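Local coordinates for protein shikimate 5-dehydrogenase AroE (5-dehydroshikimate reductase) (Mycobacterium tuberculosis, PDB 4P4N) that probably reduces 3-dehydroshikimate to shikimate with NADPH, the fourth of seven steps on the pathway to chorismate and the aromatic amino acids, at residues Ala8-Ser13 with Tyr38-Cys43; Ala76-Ala81 with Thr95-Arg100; Ala110-Ala115 with Leu237-His242; Val141-Val146 with Ala167-Ala172; Ile207-Asp212 with Gly230-Ser235. All blocks are in the same frame, centred on the assembly; numbering follows the deposited sequence.

Interaction 1: Ala8-Ser13 with Tyr38-Cys43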
# COMPACT_ATOMS: atom_id res chain seq x y z
N ALA A 8 19.07 -4.83 -5.15
CA ALA A 8 17.63 -4.90 -4.88
C ALA A 8 16.93 -4.25 -6.05
O ALA A 8 17.57 -3.85 -7.03
CB ALA A 8 17.28 -4.20 -3.55
N GLY A 9 15.61 -4.14 -5.96
CA GLY A 9 14.87 -3.53 -7.04
C GLY A 9 13.38 -3.65 -6.84
O GLY A 9 12.92 -4.04 -5.75
N VAL A 10 12.62 -3.30 -7.87
CA VAL A 10 11.18 -3.39 -7.80
C VAL A 10 10.68 -4.09 -9.06
O VAL A 10 11.12 -3.79 -10.17
CB VAL A 10 10.51 -2.01 -7.62
CG1 VAL A 10 10.89 -1.05 -8.76
CG2 VAL A 10 9.00 -2.17 -7.54
N LEU A 11 9.78 -5.06 -8.86
CA LEU A 11 9.20 -5.84 -9.93
C LEU A 11 7.76 -5.38 -10.17
O LEU A 11 6.93 -5.37 -9.25
CB LEU A 11 9.19 -7.32 -9.54
CG LEU A 11 10.40 -8.22 -9.82
CD1 LEU A 11 11.70 -7.60 -9.40
CD2 LEU A 11 10.19 -9.55 -9.09
N GLY A 12 7.43 -5.03 -11.40
CA GLY A 12 6.07 -4.63 -11.70
C GLY A 12 5.83 -4.43 -13.18
O GLY A 12 6.77 -4.42 -13.98
N SER A 13 4.55 -4.28 -13.54
CA SER A 13 4.21 -3.96 -14.92
C SER A 13 2.94 -3.12 -14.95
O SER A 13 1.85 -3.62 -14.62
CB SER A 13 4.02 -5.23 -15.75
OG SER A 13 3.70 -4.91 -17.10
N TYR A 38 19.50 -0.44 -7.08
CA TYR A 38 18.07 -0.72 -6.98
C TYR A 38 17.45 -0.38 -8.30
O TYR A 38 17.40 0.79 -8.69
CB TYR A 38 17.44 0.12 -5.88
CG TYR A 38 16.01 -0.22 -5.54
CD1 TYR A 38 14.96 0.25 -6.32
CD2 TYR A 38 15.70 -0.97 -4.42
CE1 TYR A 38 13.65 -0.04 -6.00
CE2 TYR A 38 14.38 -1.26 -4.08
CZ TYR A 38 13.36 -0.78 -4.89
OH TYR A 38 12.04 -1.05 -4.57
N GLU A 39 16.96 -1.41 -8.99
CA GLU A 39 16.59 -1.28 -10.39
C GLU A 39 15.10 -1.52 -10.60
O GLU A 39 14.48 -2.32 -9.89
CB GLU A 39 17.41 -2.28 -11.22
CG GLU A 39 18.92 -2.04 -11.08
CD GLU A 39 19.79 -3.09 -11.77
OE1 GLU A 39 19.61 -4.31 -11.51
OE2 GLU A 39 20.69 -2.68 -12.55
N ARG A 40 14.53 -0.81 -11.57
CA ARG A 40 13.15 -1.06 -11.98
C ARG A 40 13.12 -2.18 -13.00
O ARG A 40 13.74 -2.07 -14.06
CB ARG A 40 12.56 0.20 -12.63
CG ARG A 40 12.66 1.46 -11.76
CD ARG A 40 12.08 2.68 -12.51
NE ARG A 40 12.18 3.88 -11.68
CZ ARG A 40 13.26 4.65 -11.61
NH1 ARG A 40 14.34 4.34 -12.32
NH2 ARG A 40 13.27 5.71 -10.81
N ILE A 41 12.39 -3.25 -12.68
CA ILE A 41 12.35 -4.42 -13.54
C ILE A 41 10.94 -4.66 -14.07
O ILE A 41 10.01 -4.91 -13.30
CB ILE A 41 12.86 -5.68 -12.79
CG1 ILE A 41 14.28 -5.43 -12.25
CG2 ILE A 41 12.82 -6.92 -13.68
CD1 ILE A 41 14.75 -6.43 -11.20
N GLU A 42 10.78 -4.58 -15.39
CA GLU A 42 9.48 -4.86 -15.99
C GLU A 42 9.13 -6.32 -15.75
O GLU A 42 9.83 -7.23 -16.22
CB GLU A 42 9.52 -4.54 -17.49
CG GLU A 42 8.35 -5.10 -18.28
CD GLU A 42 7.05 -4.35 -18.02
OE1 GLU A 42 7.10 -3.17 -17.64
OE2 GLU A 42 5.97 -4.95 -18.23
N CYS A 43 8.06 -6.58 -15.02
CA CYS A 43 7.78 -7.96 -14.65
C CYS A 43 6.31 -8.19 -14.29
O CYS A 43 5.80 -7.58 -13.35
CB CYS A 43 8.68 -8.37 -13.47
SG CYS A 43 8.55 -10.11 -12.98
O HOH W 1 19.96 -3.91 -8.50
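Gly9 lies against one face of the Tyr38 ring where strands 7-12 and 37-42 run parallel, the two strands of a beta-alpha-beta unit in the substrate-binding domain. Gly9 CA sits 3.5 Å from the ring centroid, almost on the ring normal, a CH-pi contact. The ring reaches across the neighbouring strand because Tyr38 CG is anti to the backbone N (chi1 -172°); Ala8 CB then meets Tyr38 CD2 at 3.7 Å, and Val10 CB approaches the phenol end. On the other face of the sheet Leu11 and Ile41 lie side by side, CD1 to CD1 3.7 Å, and Leu11 CG leans on Cys43 CB. A parallel ladder joins the backbones, with Val10 N to Glu39 O and Ile41 N to Val10 O both 2.9 Å.

Further out, His24 of helix 20-30 stacks on the Tyr38 ring, and Ser63 of strand 61-64 hydrogen-bonds its hydroxyl. Leu48 and Val52 of helix 48-53 pack on Leu11. At the exit from the strands Glu42 folds back through a bend at chi2 (73°), and Ser13 OG donates to Glu42 OE2 at 2.5 Å, on the syn side of the carboxylate.

Interaction 2: Ala76-Ala81 with Thr95-Arg100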
# COMPACT_ATOMS: atom_id res chain seq x y z
N ALA A 76 7.39 -17.47 -2.57
CA ALA A 76 8.14 -17.54 -1.33
C ALA A 76 7.88 -18.88 -0.66
O ALA A 76 6.79 -19.45 -0.78
CB ALA A 76 7.77 -16.41 -0.41
N ASP A 77 8.89 -19.37 0.05
CA ASP A 77 8.74 -20.59 0.82
C ASP A 77 8.37 -20.27 2.26
O ASP A 77 7.98 -21.16 3.02
CB ASP A 77 10.01 -21.42 0.76
CG ASP A 77 11.25 -20.57 0.90
OD1 ASP A 77 11.65 -20.31 2.05
OD2 ASP A 77 11.83 -20.17 -0.14
N GLU A 78 8.47 -19.00 2.62
CA GLU A 78 8.15 -18.55 3.97
C GLU A 78 7.32 -17.27 3.85
O GLU A 78 7.63 -16.42 3.01
CB GLU A 78 9.47 -18.30 4.71
CG GLU A 78 9.38 -17.70 6.08
CD GLU A 78 10.76 -17.59 6.72
OE1 GLU A 78 11.69 -18.30 6.27
OE2 GLU A 78 10.90 -16.78 7.66
N ARG A 79 6.27 -17.12 4.66
CA ARG A 79 5.40 -15.95 4.53
C ARG A 79 5.11 -15.39 5.92
O ARG A 79 4.89 -16.16 6.85
CB ARG A 79 4.09 -16.32 3.82
CG ARG A 79 4.31 -16.89 2.43
CD ARG A 79 3.30 -17.98 2.09
NE ARG A 79 3.61 -18.59 0.80
CZ ARG A 79 3.63 -19.90 0.57
NH1 ARG A 79 3.33 -20.76 1.54
NH2 ARG A 79 3.93 -20.36 -0.63
N THR A 80 5.11 -14.08 6.07
CA THR A 80 4.78 -13.49 7.37
C THR A 80 3.28 -13.63 7.64
O THR A 80 2.49 -13.75 6.70
CB THR A 80 5.18 -12.03 7.45
OG1 THR A 80 4.40 -11.28 6.51
CG2 THR A 80 6.69 -11.86 7.15
N ALA A 81 2.90 -13.64 8.91
CA ALA A 81 1.49 -13.75 9.27
C ALA A 81 0.68 -12.63 8.60
O ALA A 81 -0.43 -12.85 8.12
CB ALA A 81 1.34 -13.70 10.80
N THR A 95 16.55 -15.38 2.12
CA THR A 95 16.91 -16.07 3.35
C THR A 95 17.93 -17.16 2.96
O THR A 95 18.06 -17.47 1.78
CB THR A 95 15.68 -16.74 3.98
OG1 THR A 95 15.29 -17.87 3.20
CG2 THR A 95 14.52 -15.74 4.07
N PRO A 96 18.65 -17.74 3.95
CA PRO A 96 19.70 -18.70 3.61
C PRO A 96 19.31 -19.76 2.57
O PRO A 96 20.08 -20.01 1.63
CB PRO A 96 20.00 -19.36 4.95
CG PRO A 96 19.81 -18.26 5.92
CD PRO A 96 18.66 -17.42 5.39
N HIS A 97 18.13 -20.35 2.73
CA HIS A 97 17.68 -21.40 1.83
C HIS A 97 16.67 -20.95 0.77
O HIS A 97 16.53 -21.60 -0.28
CB HIS A 97 17.10 -22.57 2.63
CG HIS A 97 16.31 -22.14 3.83
ND1 HIS A 97 15.44 -21.07 3.81
CD2 HIS A 97 16.29 -22.62 5.10
CE1 HIS A 97 14.90 -20.92 5.00
NE2 HIS A 97 15.40 -21.84 5.81
N GLY A 98 15.96 -19.84 1.01
CA GLY A 98 14.94 -19.39 0.08
C GLY A 98 14.54 -17.93 0.13
O GLY A 98 15.38 -17.02 0.15
N TRP A 99 13.23 -17.70 0.14
CA TRP A 99 12.67 -16.36 0.08
C TRP A 99 11.51 -16.21 1.05
O TRP A 99 10.65 -17.10 1.13
CB TRP A 99 12.18 -16.07 -1.34
CG TRP A 99 13.30 -15.98 -2.34
CD1 TRP A 99 13.81 -16.98 -3.11
CD2 TRP A 99 14.04 -14.80 -2.67
NE1 TRP A 99 14.83 -16.51 -3.89
CE2 TRP A 99 14.99 -15.17 -3.65
CE3 TRP A 99 14.00 -13.48 -2.23
CZ2 TRP A 99 15.89 -14.25 -4.19
CZ3 TRP A 99 14.89 -12.57 -2.77
CH2 TRP A 99 15.82 -12.96 -3.74
N ARG A 100 11.49 -15.09 1.76
CA ARG A 100 10.39 -14.78 2.67
C ARG A 100 9.55 -13.67 2.09
O ARG A 100 10.08 -12.66 1.60
CB ARG A 100 10.93 -14.33 4.03
CG ARG A 100 9.86 -13.97 5.06
CD ARG A 100 10.49 -13.41 6.35
NE ARG A 100 11.41 -14.37 6.95
CZ ARG A 100 12.74 -14.23 7.00
NH1 ARG A 100 13.32 -13.14 6.51
NH2 ARG A 100 13.48 -15.17 7.56
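Thr95 CG2 approaches Glu78 OE1 at 4.4 Å, and the same methyl lies over one face of the Arg100 guanidinium. Thr95 also shapes the turn that follows: its OG1 accepts from Gly98 N at 3.0 Å in an ST motif, while Thr95 N donates to Gly98 O. His97 ND1 stands 4.2 Å from Asp77 OD1, where a charge on the imidazole, if present, would probably be felt. Beside Gly98 the Asp77 carboxylate comes in close, OD2 3.2 Å from Gly98 CA.

Trp99 is held by its backbone at both ends. Its N donates to Asp77 OD2 at 2.9 Å on the syn side, a reach made possible by Asp77 CG lying between its own backbone N and carbonyl carbon (chi1 42°). Trp99 O accepts in the carbonyl plane from two successive amides, Asp77 N and Glu78 N, and the Trp99 indole turns off to Phe75 and strand 91-94.

Arg100 bridges in parallel with Glu78, short strand 78-79 forming an edge of the mixed sheet. The two side chains run alongside each other, and Arg100 NE meets Glu78 OE2 at 2.6 Å in a salt bridge, with a weak bond from NH2. That oxygen lies in the guanidinium plane, yet the nitrogen NE stands above the carboxylate plane, the two planes being 74° apart. OE2 alone takes both bonds from Arg100, which implies a one-sided salt bridge.

Interaction 3: Ala110-Ala115 with Leu237-His242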
# COMPACT_ATOMS: atom_id res chain seq x y z
N ALA A 110 -1.14 2.36 7.75
CA ALA A 110 -1.12 2.74 9.17
C ALA A 110 -0.16 3.88 9.48
O ALA A 110 -0.46 4.78 10.28
CB ALA A 110 -0.81 1.53 10.04
N GLY A 111 1.00 3.84 8.85
CA GLY A 111 1.99 4.88 9.04
C GLY A 111 1.59 6.19 8.38
O GLY A 111 1.82 7.26 8.95
N ALA A 112 0.99 6.13 7.20
CA ALA A 112 0.58 7.36 6.53
C ALA A 112 -0.51 8.08 7.33
O ALA A 112 -0.54 9.31 7.37
CB ALA A 112 0.10 7.08 5.09
N LEU A 113 -1.39 7.32 7.97
CA LEU A 113 -2.46 7.91 8.78
C LEU A 113 -2.00 8.32 10.18
O LEU A 113 -2.51 9.28 10.76
CB LEU A 113 -3.63 6.94 8.88
CG LEU A 113 -4.38 6.65 7.58
CD1 LEU A 113 -5.39 5.51 7.80
CD2 LEU A 113 -5.08 7.90 7.08
N GLY A 114 -1.04 7.57 10.74
CA GLY A 114 -0.53 7.84 12.07
C GLY A 114 -1.46 7.38 13.17
O GLY A 114 -1.08 6.59 14.04
N ALA A 115 -2.69 7.89 13.16
CA ALA A 115 -3.72 7.44 14.09
C ALA A 115 -5.10 7.44 13.44
O ALA A 115 -5.34 8.16 12.46
CB ALA A 115 -3.73 8.31 15.34
N LEU A 237 1.93 9.21 -1.98
CA LEU A 237 3.37 9.28 -1.72
C LEU A 237 3.70 8.91 -0.28
O LEU A 237 4.73 8.28 -0.01
CB LEU A 237 3.91 10.69 -2.02
CG LEU A 237 4.12 11.00 -3.50
CD1 LEU A 237 4.57 12.45 -3.73
CD2 LEU A 237 5.14 10.03 -4.06
N GLN A 238 2.82 9.29 0.65
CA GLN A 238 3.02 8.96 2.06
C GLN A 238 2.89 7.46 2.29
O GLN A 238 3.63 6.90 3.12
CB GLN A 238 2.05 9.73 2.97
CG GLN A 238 2.38 11.21 3.07
CD GLN A 238 3.72 11.45 3.74
OE1 GLN A 238 4.05 10.82 4.74
NE2 GLN A 238 4.50 12.37 3.18
N MET A 239 1.98 6.80 1.58
CA MET A 239 1.89 5.35 1.68
C MET A 239 3.16 4.70 1.17
O MET A 239 3.68 3.75 1.78
CB MET A 239 0.70 4.80 0.90
CG MET A 239 -0.62 4.95 1.62
SD MET A 239 -2.01 4.46 0.56
CE MET A 239 -1.65 2.73 0.28
N LEU A 240 3.65 5.20 0.04
CA LEU A 240 4.89 4.70 -0.55
C LEU A 240 6.05 4.85 0.42
O LEU A 240 6.89 3.96 0.52
CB LEU A 240 5.22 5.49 -1.82
CG LEU A 240 6.38 4.96 -2.67
CD1 LEU A 240 5.96 3.66 -3.35
CD2 LEU A 240 6.82 6.00 -3.69
N LEU A 241 6.12 5.99 1.09
CA LEU A 241 7.18 6.23 2.06
C LEU A 241 7.08 5.22 3.18
O LEU A 241 8.06 4.56 3.55
CB LEU A 241 7.07 7.65 2.64
CG LEU A 241 8.02 8.01 3.79
CD1 LEU A 241 9.46 8.03 3.28
CD2 LEU A 241 7.66 9.35 4.45
N HIS A 242 5.89 5.09 3.74
CA HIS A 242 5.75 4.27 4.94
C HIS A 242 5.84 2.76 4.66
O HIS A 242 6.27 2.00 5.53
CB HIS A 242 4.49 4.65 5.73
CG HIS A 242 4.65 5.92 6.51
ND1 HIS A 242 5.10 5.93 7.80
CD2 HIS A 242 4.44 7.21 6.16
CE1 HIS A 242 5.15 7.19 8.24
NE2 HIS A 242 4.75 7.98 7.26
O HOH W 2 1.39 10.87 6.47
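The His242 imidazole lies against the backbone of Gly111, a ring-on-backbone contact between helix 105-113 and helix 236-252. These helices follow mixed-sheet strand 99-102 and parallel-sheet strand 232-234, consistent with the two helices that join the substrate-binding and nucleotide-binding domains of shikimate dehydrogenases. CH-pi and van der Waals packing covers one ring face: Gly111 CA is 3.9 Å from the ring centroid, 29° off the normal, while Gly111 O and Ala112 N stand over the rim of the same face, the oxygen 3.4 Å from His242 CE1. His242 CG is anti to its carbonyl carbon (chi1 -76°), which lays the ring along the partner helix. Phe245 meets the ring edge-to-face.

Apolar contact is carried by Ala112, whose CB fits between Gln238 CB at 3.9 Å and Met239 CG at 4.1 Å.

The polar link is indirect. A water donates to Ala112 O at 2.6 Å and to Gln238 OE1 at 3.2 Å, the amide being brought round by a bend at chi2 (-65°).

Small residues on helix 105-113 let the two helices approach, with CA atoms of Ala112 and Gln238 5.3 Å apart. Direct contact therefore rests on shape and ring-face packing, and the water supplies the hydrogen bonding.

Interaction 4: Val141-Val146 with Ala167-Ala172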
# COMPACT_ATOMS: atom_id res chain seq x y z
N VAL A 141 -9.25 1.20 14.65
CA VAL A 141 -10.55 1.45 14.05
C VAL A 141 -11.48 0.29 14.41
O VAL A 141 -11.05 -0.87 14.38
CB VAL A 141 -10.44 1.62 12.51
CG1 VAL A 141 -11.80 1.50 11.83
CG2 VAL A 141 -9.79 2.95 12.18
N THR A 142 -12.73 0.59 14.76
CA THR A 142 -13.67 -0.41 15.24
C THR A 142 -14.81 -0.69 14.27
O THR A 142 -15.58 -1.63 14.46
CB THR A 142 -14.29 0.05 16.58
OG1 THR A 142 -14.83 1.37 16.40
CG2 THR A 142 -13.23 0.10 17.66
N ASP A 143 -14.93 0.14 13.24
CA ASP A 143 -16.02 0.01 12.28
C ASP A 143 -15.51 0.40 10.92
O ASP A 143 -14.94 1.48 10.76
CB ASP A 143 -17.17 0.93 12.67
CG ASP A 143 -18.39 0.73 11.80
OD1 ASP A 143 -18.42 1.28 10.68
OD2 ASP A 143 -19.33 0.03 12.24
N ILE A 144 -15.69 -0.46 9.92
CA ILE A 144 -15.28 -0.12 8.56
C ILE A 144 -16.41 -0.36 7.57
O ILE A 144 -17.08 -1.39 7.61
CB ILE A 144 -14.05 -0.94 8.12
CG1 ILE A 144 -12.80 -0.50 8.89
CG2 ILE A 144 -13.77 -0.76 6.63
CD1 ILE A 144 -11.54 -1.24 8.47
N THR A 145 -16.63 0.62 6.69
CA THR A 145 -17.53 0.42 5.56
C THR A 145 -16.71 0.31 4.29
O THR A 145 -15.88 1.17 3.99
CB THR A 145 -18.56 1.55 5.43
OG1 THR A 145 -19.39 1.56 6.60
CG2 THR A 145 -19.44 1.34 4.21
N VAL A 146 -16.93 -0.77 3.55
CA VAL A 146 -16.24 -1.00 2.30
C VAL A 146 -17.18 -0.60 1.18
O VAL A 146 -18.29 -1.12 1.08
CB VAL A 146 -15.86 -2.48 2.15
CG1 VAL A 146 -15.39 -2.79 0.73
CG2 VAL A 146 -14.79 -2.85 3.17
N ALA A 167 -15.99 -4.32 13.11
CA ALA A 167 -17.35 -4.33 12.57
C ALA A 167 -17.29 -3.82 11.13
O ALA A 167 -17.05 -2.64 10.91
CB ALA A 167 -18.26 -3.44 13.42
N THR A 168 -17.49 -4.71 10.16
CA THR A 168 -17.26 -4.38 8.76
C THR A 168 -18.49 -4.68 7.91
O THR A 168 -19.13 -5.72 8.08
CB THR A 168 -16.06 -5.16 8.19
OG1 THR A 168 -14.94 -5.04 9.07
CG2 THR A 168 -15.64 -4.62 6.83
N ARG A 169 -18.81 -3.77 7.00
CA ARG A 169 -19.96 -3.98 6.13
C ARG A 169 -19.66 -3.50 4.71
O ARG A 169 -18.70 -2.76 4.47
CB ARG A 169 -21.20 -3.26 6.69
CG ARG A 169 -21.10 -1.75 6.65
CD ARG A 169 -22.16 -1.11 7.52
NE ARG A 169 -22.00 -1.48 8.93
CZ ARG A 169 -21.20 -0.86 9.78
NH1 ARG A 169 -20.48 0.18 9.37
NH2 ARG A 169 -21.11 -1.26 11.04
N PHE A 170 -20.48 -3.95 3.77
CA PHE A 170 -20.41 -3.50 2.39
C PHE A 170 -21.48 -2.44 2.14
O PHE A 170 -22.60 -2.55 2.64
CB PHE A 170 -20.61 -4.68 1.44
CG PHE A 170 -20.73 -4.28 0.00
CD1 PHE A 170 -19.63 -3.81 -0.69
CD2 PHE A 170 -21.95 -4.36 -0.66
CE1 PHE A 170 -19.73 -3.43 -2.02
CE2 PHE A 170 -22.06 -3.99 -1.99
CZ PHE A 170 -20.95 -3.53 -2.68
N CYS A 171 -21.10 -1.42 1.38
CA CYS A 171 -22.05 -0.43 0.88
C CYS A 171 -21.80 -0.22 -0.61
O CYS A 171 -20.75 0.27 -1.00
CB CYS A 171 -21.89 0.90 1.63
SG CYS A 171 -22.88 2.25 0.96
N ALA A 172 -22.77 -0.59 -1.44
CA ALA A 172 -22.63 -0.37 -2.88
C ALA A 172 -22.54 1.13 -3.19
O ALA A 172 -23.10 1.94 -2.47
CB ALA A 172 -23.77 -1.00 -3.63
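Strands 141-147 and 167-171 run parallel, the axes of the paired segments 4.6 Å apart at closest approach and 8° from alignment, laced by bonds such as Val146 N to Arg169 O (2.8 Å, nearly straight) and Cys171 N to Val146 O. On the face bearing Asp143, Thr145 and Arg169, the arginine turns back along its neighbour strand. Its CG lies between the backbone N and carbonyl carbon (chi1 68°) and the chain bends at chi3, laying the guanidinium beside Asp143. A salt bridge with two hydrogen bonds forms end-on: Arg169 NH1 takes Asp143 OD1 at 2.7 Å and Arg169 NH2 takes Asp143 OD2 at 2.5 Å, with the two flat groups nearly coplanar, 24° apart. Thr145 OG1 accepts a longer third bond from Arg169 NH1, 3.3 Å, also in the guanidinium plane.

Helix 151-163 connects these strands in a beta-alpha-beta unit of the parallel sheet, whose order 3-2-1-4-5-6 is that of a Rossmann-type nucleotide-binding fold. Helix 151-163 covers the face opposite Asp143 and Arg169, where Leu157 touches Val146 and Val158 touches Thr168; Val133 and Leu136 of helix 129-139 pack on Ile144. Between the segments, Val146 CG2 meets Thr168 CG2 at 4.2 Å. Farther along the arginine face, Thr145 CG2 presses on Cys171 CB at 3.6 Å.

Interaction 5: Ile207-Asp212 with Gly230-Ser235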
# COMPACT_ATOMS: atom_id res chain seq x y z
N ILE A 207 -15.46 14.28 4.19
CA ILE A 207 -14.70 13.41 5.10
C ILE A 207 -13.63 14.23 5.82
O ILE A 207 -13.01 15.11 5.23
CB ILE A 207 -14.09 12.20 4.35
CG1 ILE A 207 -13.67 11.08 5.32
CG2 ILE A 207 -12.90 12.61 3.49
CD1 ILE A 207 -14.84 10.26 5.84
N PRO A 208 -13.44 13.98 7.12
CA PRO A 208 -12.43 14.76 7.84
C PRO A 208 -11.00 14.49 7.36
O PRO A 208 -10.19 15.42 7.31
CB PRO A 208 -12.60 14.28 9.29
CG PRO A 208 -14.04 13.86 9.37
CD PRO A 208 -14.32 13.23 8.02
N VAL A 209 -10.70 13.25 7.02
CA VAL A 209 -9.35 12.86 6.59
C VAL A 209 -9.41 11.95 5.37
O VAL A 209 -10.11 10.93 5.40
CB VAL A 209 -8.58 12.10 7.70
CG1 VAL A 209 -7.13 11.83 7.27
CG2 VAL A 209 -8.62 12.86 9.02
N LEU A 210 -8.66 12.30 4.33
CA LEU A 210 -8.53 11.46 3.13
C LEU A 210 -7.12 10.92 3.00
O LEU A 210 -6.15 11.68 3.04
CB LEU A 210 -8.82 12.28 1.87
CG LEU A 210 -8.36 11.64 0.56
CD1 LEU A 210 -9.18 10.39 0.23
CD2 LEU A 210 -8.47 12.65 -0.57
N LEU A 211 -7.01 9.60 2.82
CA LEU A 211 -5.78 8.99 2.32
C LEU A 211 -6.08 8.44 0.93
O LEU A 211 -6.83 7.48 0.80
CB LEU A 211 -5.30 7.86 3.24
CG LEU A 211 -4.14 7.03 2.67
CD1 LEU A 211 -2.93 7.90 2.33
CD2 LEU A 211 -3.73 5.94 3.67
N ASP A 212 -5.52 9.08 -0.09
CA ASP A 212 -5.72 8.65 -1.47
C ASP A 212 -4.49 7.86 -1.91
O ASP A 212 -3.38 8.40 -1.90
CB ASP A 212 -5.92 9.88 -2.38
CG ASP A 212 -6.54 9.54 -3.72
OD1 ASP A 212 -6.41 8.39 -4.20
OD2 ASP A 212 -7.17 10.44 -4.32
N GLY A 230 -11.32 21.54 3.32
CA GLY A 230 -10.51 21.74 4.50
C GLY A 230 -10.18 20.44 5.21
O GLY A 230 -9.54 20.45 6.26
N GLY A 231 -10.61 19.32 4.63
CA GLY A 231 -10.26 18.04 5.21
C GLY A 231 -8.76 17.84 5.11
O GLY A 231 -8.10 18.48 4.27
N ARG A 232 -8.21 16.98 5.96
CA ARG A 232 -6.81 16.60 5.86
C ARG A 232 -6.64 15.71 4.65
O ARG A 232 -7.37 14.73 4.47
CB ARG A 232 -6.36 15.87 7.13
CG ARG A 232 -4.86 15.58 7.20
CD ARG A 232 -4.37 15.47 8.65
NE ARG A 232 -4.63 14.15 9.23
CZ ARG A 232 -3.75 13.15 9.25
NH1 ARG A 232 -2.55 13.32 8.72
NH2 ARG A 232 -4.07 11.98 9.80
N VAL A 233 -5.68 16.05 3.80
CA VAL A 233 -5.40 15.23 2.61
C VAL A 233 -4.00 14.63 2.67
O VAL A 233 -3.01 15.33 2.88
CB VAL A 233 -5.56 16.04 1.30
CG1 VAL A 233 -5.17 15.15 0.10
CG2 VAL A 233 -7.00 16.55 1.15
N ILE A 234 -3.94 13.31 2.48
CA ILE A 234 -2.68 12.58 2.47
C ILE A 234 -2.53 11.90 1.11
O ILE A 234 -3.37 11.07 0.74
CB ILE A 234 -2.67 11.52 3.59
CG1 ILE A 234 -3.07 12.15 4.93
CG2 ILE A 234 -1.31 10.86 3.71
CD1 ILE A 234 -3.47 11.14 6.01
N SER A 235 -1.49 12.23 0.36
CA SER A 235 -1.31 11.61 -0.96
C SER A 235 -0.72 10.21 -0.89
O SER A 235 -0.18 9.81 0.15
CB SER A 235 -0.42 12.47 -1.87
OG SER A 235 0.90 11.95 -1.92
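Ile234 supplies the main bump of this contact, a branched side chain set between Val209 and Leu211 on one face of a parallel strand pair. Its two branches part to meet both neighbours: CD1 reaches Val209 CG1 at 3.9 Å, whereas CG2 meets Leu211 CD1 at 3.6 Å. The split follows from the first torsion, which places CG1 anti to the carbonyl carbon (chi1 -51°) and CG2 anti to the backbone N. Leu211 bends its CD1 over the partner strand, so that this methyl also rests 3.6 Å from Ile234 O.

Arg232 lies alongside Val209, pointing the same way, with NE 3.9 Å from Val209 CG1. A bend at chi3 folds the guanidinium over this patch, and Ile234 CD1 sits above one of its faces, toward the rim. Arg232 NH2 probably hydrogen-bonds Leu113 O, at the end of helix 105-113; Leu113 itself packs on Leu211 and Ile234.

On the other face Leu210 and Val233 lie side by side, CD2 to CG1 4.2 Å, and Val226 of helix 221-229 touches both. Gly231, bare of side chain, lets its CA settle 3.4 Å from Pro208 O where the strands begin to pair. Backbone bonds then follow, among them Leu210 N to Arg232 O at 2.8 Å and Asp212 N to Ile234 O at 3.0 Å.

Strand 209-212, helix 221-229 and strand 232-234 form a beta-alpha-beta unit at one border of the Rossmann-type sheet, with Gly230 closing the helix in a Schellman motif and Ser235 serving as N-cap of helix 236-252.

Overall arrangement
Interactions 1 and 2 belong to the mixed sheet of the substrate-binding domain, their centres 19 Å apart; each includes one of its outermost strands. Interactions 4 and 5 sit at the two borders of the parallel sheet, centres 18 Å apart, in the half expected to bind NADP. Interaction 3 lies between these two pairs, about 9 Å between its centre and that of the chain; in this family the active site lies in the cleft between the domains, probably so here. It touches interaction 5 directly, Met239 CG packing on Leu211 CD1 at 3.8 Å. Interactions 4 and 5 are both nested in the chain loop that interaction 3 closes. Interactions 1 and 4 stand 34 Å apart between centres.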